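Local coordinates for type II secretion system protein F (Vibrio cholerae, PDB 2VMA) that probably forms part of the inner membrane complex required for energy-dependent secretion of toxins and proteases from the periplasm, at residues R7-P12 / P45-M50. Residues are numbered along the deposited sequence; the frame is centred on the assembly and turned at random.
Sequences RGISTP and PRIRTM
Arg46 reaches out from the first turn of helix 45-59 and grips the backbone of the extended segment at Gly8. Its guanidinium comes end-on, with both terminal nitrogens on one atom. Arg46 NH2 donates to Gly8 O at 3.1 Å and Arg46 NH1 to the same oxygen at 3.2 Å. The oxygen lies in the guanidinium plane, but both donors sit above the carbonyl plane, on the same face, and neither follows a lone pair. CG of Arg46 stands anti to the backbone N (chi1 -170°), which helps carry the chain out to the loop.

Ile9 supplies the apolar half. Its CG2 lies over one face of the Arg46 guanidinium. Ile9 CG2 also meets Ile47 CG1 and CE of Met50, a selenomethionine, each at 4.0 Å. CD1 of Ile9 approaches CD1 of Ile47 to 4.1 Å, and the two isoleucine side chains cross at about a right angle.

Val74, in a loop, touches both Ile9 and Met50. Leu14 and Ile17 of helix 11-26 also pack on Ile9. The contact thus joins the lead-in to helix 11-26, where Ser10 is the N-cap, to the start of helix 45-59 within this all-helical cytoplasmic domain.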
loop_
_atom_site.group_PDB
_atom_site.type_symbol
_atom_site.label_atom_id
_atom_site.label_comp_id
_atom_site.label_asym_id
_atom_site.label_seq_id
_atom_site.Cartn_x
_atom_site.Cartn_y
_atom_site.Cartn_z
ATOM N N ARG A 7 4.805 -8.375 -11.242
ATOM C CA ARG A 7 4.078 -8.866 -10.086
ATOM C C ARG A 7 4.012 -7.766 -9.028
ATOM O O ARG A 7 4.884 -6.882 -8.981
ATOM C CB ARG A 7 4.759 -10.103 -9.512
ATOM C CG ARG A 7 4.876 -11.267 -10.474
ATOM C CD ARG A 7 5.008 -12.601 -9.735
ATOM N NE ARG A 7 5.340 -13.677 -10.656
ATOM C CZ ARG A 7 6.570 -14.023 -11.033
ATOM N NH1 ARG A 7 7.648 -13.387 -10.567
ATOM N NH2 ARG A 7 6.713 -15.020 -11.885
ATOM N N GLY A 8 2.960 -7.805 -8.206
ATOM C CA GLY A 8 2.833 -6.892 -7.066
ATOM C C GLY A 8 3.734 -7.296 -5.902
ATOM O O GLY A 8 4.778 -7.943 -6.090
ATOM N N ILE A 9 3.355 -6.890 -4.696
ATOM C CA ILE A 9 4.091 -7.248 -3.493
ATOM C C ILE A 9 3.298 -8.259 -2.633
ATOM O O ILE A 9 2.119 -8.508 -2.856
ATOM C CB ILE A 9 4.478 -5.978 -2.682
ATOM C CG1 ILE A 9 3.238 -5.332 -2.053
ATOM C CG2 ILE A 9 5.201 -4.992 -3.598
ATOM C CD1 ILE A 9 3.471 -3.958 -1.399
ATOM N N SER A 10 3.954 -8.840 -1.645
ATOM C CA SER A 10 3.301 -9.840 -0.791
ATOM C C SER A 10 2.186 -9.190 0.045
ATOM O O SER A 10 2.219 -7.987 0.309
ATOM C CB SER A 10 4.327 -10.510 0.112
ATOM O OG SER A 10 4.606 -9.708 1.245
ATOM N N THR A 11 1.193 -9.982 0.448
ATOM C CA THR A 11 0.080 -9.423 1.209
ATOM C C THR A 11 0.558 -8.858 2.553
ATOM O O THR A 11 0.065 -7.830 2.962
ATOM C CB THR A 11 -1.114 -10.393 1.383
ATOM O OG1 THR A 11 -0.790 -11.441 2.306
ATOM C CG2 THR A 11 -1.533 -10.986 0.062
ATOM N N PRO A 12 1.520 -9.521 3.232
ATOM C CA PRO A 12 2.071 -8.862 4.437
ATOM C C PRO A 12 2.852 -7.581 4.163
ATOM O O PRO A 12 2.786 -6.663 4.973
ATOM C CB PRO A 12 2.979 -9.932 5.078
ATOM C CG PRO A 12 2.739 -11.202 4.306
ATOM C CD PRO A 12 2.122 -10.855 3.004
ATOM N N PRO A 45 14.195 -3.237 -1.130
ATOM C CA PRO A 45 14.637 -2.277 -2.149
ATOM C C PRO A 45 13.557 -1.879 -3.157
ATOM O O PRO A 45 13.401 -0.714 -3.452
ATOM C CB PRO A 45 15.768 -3.025 -2.851
ATOM C CG PRO A 45 16.354 -3.885 -1.776
ATOM C CD PRO A 45 15.201 -4.291 -0.900
ATOM N N ARG A 46 12.811 -2.854 -3.657
ATOM C CA ARG A 46 11.790 -2.607 -4.660
ATOM C C ARG A 46 10.667 -1.727 -4.126
ATOM O O ARG A 46 10.217 -0.829 -4.822
ATOM C CB ARG A 46 11.243 -3.931 -5.145
ATOM C CG ARG A 46 10.349 -3.874 -6.346
ATOM C CD ARG A 46 10.053 -5.294 -6.793
ATOM N NE ARG A 46 8.725 -5.334 -7.310
ATOM C CZ ARG A 46 7.729 -6.127 -6.929
ATOM N NH1 ARG A 46 7.838 -7.090 -6.019
ATOM N NH2 ARG A 46 6.598 -5.948 -7.532
ATOM N N ILE A 47 10.250 -1.972 -2.890
ATOM C CA ILE A 47 9.218 -1.175 -2.243
ATOM C C ILE A 47 9.717 0.242 -1.956
ATOM O O ILE A 47 8.976 1.197 -2.154
ATOM C CB ILE A 47 8.683 -1.853 -0.955
ATOM C CG1 ILE A 47 7.905 -3.116 -1.337
ATOM C CG2 ILE A 47 7.779 -0.874 -0.154
ATOM C CD1 ILE A 47 7.415 -3.979 -0.162
ATOM N N ARG A 48 10.975 0.367 -1.526
ATOM C CA ARG A 48 11.601 1.680 -1.364
ATOM C C ARG A 48 11.548 2.442 -2.667
ATOM O O ARG A 48 11.145 3.592 -2.700
ATOM C CB ARG A 48 13.067 1.564 -0.988
ATOM C CG ARG A 48 13.364 0.851 0.284
ATOM C CD ARG A 48 14.854 0.629 0.378
ATOM N NE ARG A 48 15.168 -0.347 1.395
ATOM C CZ ARG A 48 16.206 -1.167 1.371
ATOM N NH1 ARG A 48 17.065 -1.157 0.360
ATOM N NH2 ARG A 48 16.381 -2.003 2.385
ATOM N N THR A 49 11.966 1.788 -3.742
ATOM C CA THR A 49 12.010 2.426 -5.047
ATOM C C THR A 49 10.613 2.891 -5.465
ATOM O O THR A 49 10.429 4.048 -5.828
ATOM C CB THR A 49 12.684 1.513 -6.089
ATOM O OG1 THR A 49 14.081 1.431 -5.766
ATOM C CG2 THR A 49 12.538 2.071 -7.504
HETATM N N MSE A 50 9.635 2.002 -5.357
HETATM C CA MSE A 50 8.247 2.306 -5.661
HETATM C C MSE A 50 7.704 3.535 -4.893
HETATM O O MSE A 50 7.061 4.406 -5.476
HETATM C CB MSE A 50 7.419 1.071 -5.324
HETATM C CG MSE A 50 5.959 1.143 -5.620
HETATM SE SE MSE A 50 5.117 -0.474 -4.921
HETATM C CE MSE A 50 6.087 -1.847 -5.902
#